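Side-chain contact in Boca/mesd chaperone for ywtd beta-propeller-egf protein 1 (Caenorhabditis elegans, PDB 3OFG), which probably acts in the endoplasmic reticulum as a chaperone for the folding of YWTD beta-propeller-EGF modules of LDL-receptor-type proteins, a step linked to Wnt signalling: residues 76-80 and 81-85. Sequence-based numbering, arbitrary orientation. Where two conformers were deposited one is given.
Sequences FLLKQ and EFVSE
Val83 folds back against Leu77, Leu78 and Gln80 in a local contact round the connection from helix 70-78 to strand 83-89, an outermost strand, within this chain, of the antiparallel sheet in the structured domain of this Mesd-family protein. A type I beta turn from Gln80 to Val83 reverses the chain, closed by a weak bond from Val83 N to Gln80 O (3.3 Å). The valine turns its beta-branch to the helix end: CB lies 3.3 Å from Leu77 O, and both methyls rest against that oxygen, which accepts the backbone N-H of Gln80. CG2, beside the backbone N, meets Leu77 CD2 at 4.2 Å and packs against Gln80 CB; CG1, anti to that N (chi1 167°), meets Leu78 CD2. Both leucines cross the valine at about a right angle. Gln80 bends at chi2 (-48°), carrying its amide back along the helix, where NE2 donates to Phe76 O at 2.9 Å. This nearly straight bond comes from above the carbonyl plane, on the face opposite Lys79 N, and the same nitrogen lies over the centre of the Phe76 ring, 3.4 Å above its plane. Trp39 of helix 29-45 touches both Gln80 and Val83. Water 1 lies 2.8 Å from Gln80 O and within bonding distance of Val83 O, while water 2 accepts from Glu81 N. Apolar contact thus joins helix end to strand start, while the Gln80 amide ties the turn back to Phe76 O.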
ATOM      1  N   PHE A  76      -0.849   1.987 -19.305  1.00  9.88           N
ATOM      2  CA  PHE A  76      -2.269   2.291 -19.475  1.00  9.25           C
ATOM      3  C   PHE A  76      -2.671   3.531 -18.656  1.00  9.79           C
ATOM      4  O   PHE A  76      -3.342   4.441 -19.137  1.00 10.04           O
ATOM      5  CB  PHE A  76      -3.123   1.101 -19.032  1.00 10.45           C
ATOM      6  CG  PHE A  76      -4.592   1.418 -18.940  1.00 11.22           C
ATOM      7  CD1 PHE A  76      -5.391   1.330 -20.066  1.00 13.10           C
ATOM      8  CD2 PHE A  76      -5.172   1.836 -17.745  1.00 11.02           C
ATOM      9  CE1 PHE A  76      -6.755   1.625 -19.998  1.00 14.58           C
ATOM     10  CE2 PHE A  76      -6.537   2.156 -17.677  1.00 12.41           C
ATOM     11  CZ  PHE A  76      -7.314   2.056 -18.809  1.00 11.32           C
ATOM     12  N   LEU A  77      -2.282   3.545 -17.380  1.00  9.07           N
ATOM     13  CA  LEU A  77      -2.703   4.633 -16.494  1.00  8.41           C
ATOM     14  C   LEU A  77      -2.180   5.980 -16.953  1.00  9.85           C
ATOM     15  O   LEU A  77      -2.870   6.990 -16.876  1.00 10.60           O
ATOM     16  CB  LEU A  77      -2.272   4.351 -15.064  1.00  9.56           C
ATOM     17  CG  LEU A  77      -3.081   3.257 -14.385  1.00  9.19           C
ATOM     18  CD1 LEU A  77      -2.392   2.851 -13.091  1.00 10.88           C
ATOM     19  CD2 LEU A  77      -4.507   3.714 -14.101  1.00 10.32           C
ATOM     20  N   LEU A  78      -0.949   6.008 -17.466  1.00  9.87           N
ATOM     21  CA  LEU A  78      -0.369   7.271 -17.878  1.00 12.90           C
ATOM     22  C   LEU A  78      -1.034   7.819 -19.146  1.00 12.40           C
ATOM     23  O   LEU A  78      -0.796   8.973 -19.501  1.00 17.08           O
ATOM     24  CB  LEU A  78       1.148   7.158 -18.005  1.00 12.45           C
ATOM     25  CG  LEU A  78       1.863   7.050 -16.656  1.00 14.19           C
ATOM     26  CD1 LEU A  78       3.324   6.753 -16.894  1.00 18.46           C
ATOM     27  CD2 LEU A  78       1.698   8.312 -15.840  1.00 16.97           C
ATOM     28  N   LYS A  79      -1.874   7.028 -19.806  1.00 11.42           N
ATOM     29  CA  LYS A  79      -2.695   7.519 -20.923  1.00 12.43           C
ATOM     30  C   LYS A  79      -4.021   8.148 -20.471  1.00 11.41           C
ATOM     31  O   LYS A  79      -4.765   8.692 -21.275  1.00 14.86           O
ATOM     32  CB  LYS A  79      -3.030   6.376 -21.888  1.00 12.58           C
ATOM     33  CG  LYS A  79      -1.857   5.875 -22.703  1.00 17.70           C
ATOM     34  CD  LYS A  79      -2.246   4.651 -23.518  1.00 21.09           C
ATOM     35  CE  LYS A  79      -1.100   4.236 -24.438  1.00 34.99           C
ATOM     36  NZ  LYS A  79      -1.366   2.960 -25.143  0.58 30.09           N
ATOM     37  N   GLN A  80      -4.339   8.067 -19.187  1.00 10.16           N
ATOM     38  CA  GLN A  80      -5.639   8.512 -18.709  1.00  9.32           C
ATOM     39  C   GLN A  80      -5.602   9.956 -18.221  1.00 10.21           C
ATOM     40  O   GLN A  80      -4.649  10.389 -17.579  1.00 11.74           O
ATOM     41  CB  GLN A  80      -6.133   7.580 -17.580  1.00  9.83           C
ATOM     42  CG  GLN A  80      -6.107   6.087 -17.912  1.00 10.81           C
ATOM     43  CD  GLN A  80      -6.732   5.766 -19.243  1.00 11.31           C
ATOM     44  OE1 GLN A  80      -7.868   6.162 -19.518  1.00 13.16           O
ATOM     45  NE2 GLN A  80      -6.006   5.060 -20.075  1.00 11.60           N
ATOM     46  N   GLU A  81      -6.665  10.687 -18.539  1.00  9.56           N
ATOM     47  CA  GLU A  81      -6.708  12.114 -18.267  1.00 10.21           C
ATOM     48  C   GLU A  81      -6.498  12.492 -16.801  1.00 11.03           C
ATOM     49  O   GLU A  81      -5.886  13.518 -16.495  1.00 11.96           O
ATOM     50  CB  GLU A  81      -8.018  12.698 -18.763  1.00 12.66           C
ATOM     51  CG  GLU A  81      -8.063  14.205 -18.668  1.00 15.19           C
ATOM     52  CD  GLU A  81      -9.445  14.780 -18.944  1.00 17.98           C
ATOM     53  OE1 GLU A  81     -10.301  14.091 -19.539  1.00 21.99           O
ATOM     54  OE2 GLU A  81      -9.664  15.933 -18.550  1.00 17.48           O
ATOM     55  N   PHE A  82      -7.046  11.700 -15.892  1.00  8.81           N
ATOM     56  CA  PHE A  82      -7.089  12.081 -14.479  1.00  7.70           C
ATOM     57  C   PHE A  82      -5.951  11.511 -13.642  1.00  7.46           C
ATOM     58  O   PHE A  82      -5.932  11.674 -12.414  1.00  8.88           O
ATOM     59  CB  PHE A  82      -8.440  11.686 -13.889  1.00  8.34           C
ATOM     60  CG  PHE A  82      -9.612  12.289 -14.616  1.00  8.70           C
ATOM     61  CD1 PHE A  82      -9.530  13.558 -15.153  1.00  8.13           C
ATOM     62  CD2 PHE A  82     -10.797  11.583 -14.763  1.00 11.51           C
ATOM     63  CE1 PHE A  82     -10.590  14.121 -15.821  1.00 10.87           C
ATOM     64  CE2 PHE A  82     -11.861  12.147 -15.446  1.00 12.76           C
ATOM     65  CZ  PHE A  82     -11.748  13.414 -15.962  1.00 11.72           C
ATOM     66  N   VAL A  83      -4.992  10.860 -14.287  1.00  7.75           N
ATOM     67  CA  VAL A  83      -3.817  10.304 -13.614  1.00  7.65           C
ATOM     68  C   VAL A  83      -2.716  11.326 -13.620  1.00 10.12           C
ATOM     69  O   VAL A  83      -2.328  11.831 -14.668  1.00 12.53           O
ATOM     70  CB  VAL A  83      -3.355   9.009 -14.319  1.00  8.53           C
ATOM     71  CG1 VAL A  83      -1.974   8.595 -13.841  1.00  9.55           C
ATOM     72  CG2 VAL A  83      -4.356   7.882 -14.063  1.00  9.85           C
ATOM     73  N   SER A  84      -2.234  11.681 -12.438  0.50  9.03           N
ATOM     74  CA  SER A  84      -1.216  12.709 -12.312  0.50 11.02           C
ATOM     75  C   SER A  84       0.179  12.106 -12.295  0.50  8.84           C
ATOM     76  O   SER A  84       1.134  12.680 -12.815  0.50 12.10           O
ATOM     77  CB  SER A  84      -1.470  13.504 -11.049  0.50 10.31           C
ATOM     78  OG  SER A  84      -1.442  12.662  -9.903  0.50 10.61           O
ATOM     79  N   GLU A  85       0.285  10.915 -11.728  0.50  8.42           N
ATOM     80  CA  GLU A  85       1.562  10.264 -11.615  0.50 10.13           C
ATOM     81  C   GLU A  85       1.360   8.797 -11.306  0.50  8.45           C
ATOM     82  O   GLU A  85       0.315   8.366 -10.842  0.50  6.81           O
ATOM     83  CB  GLU A  85       2.388  10.925 -10.507  0.50 13.55           C
TER
HETATM   84  O   HOH W   1      -1.892  10.387 -17.269  1.00 21.04           O
HETATM   85  O   HOH W   2      -8.850   9.368 -20.138  1.00 33.49           O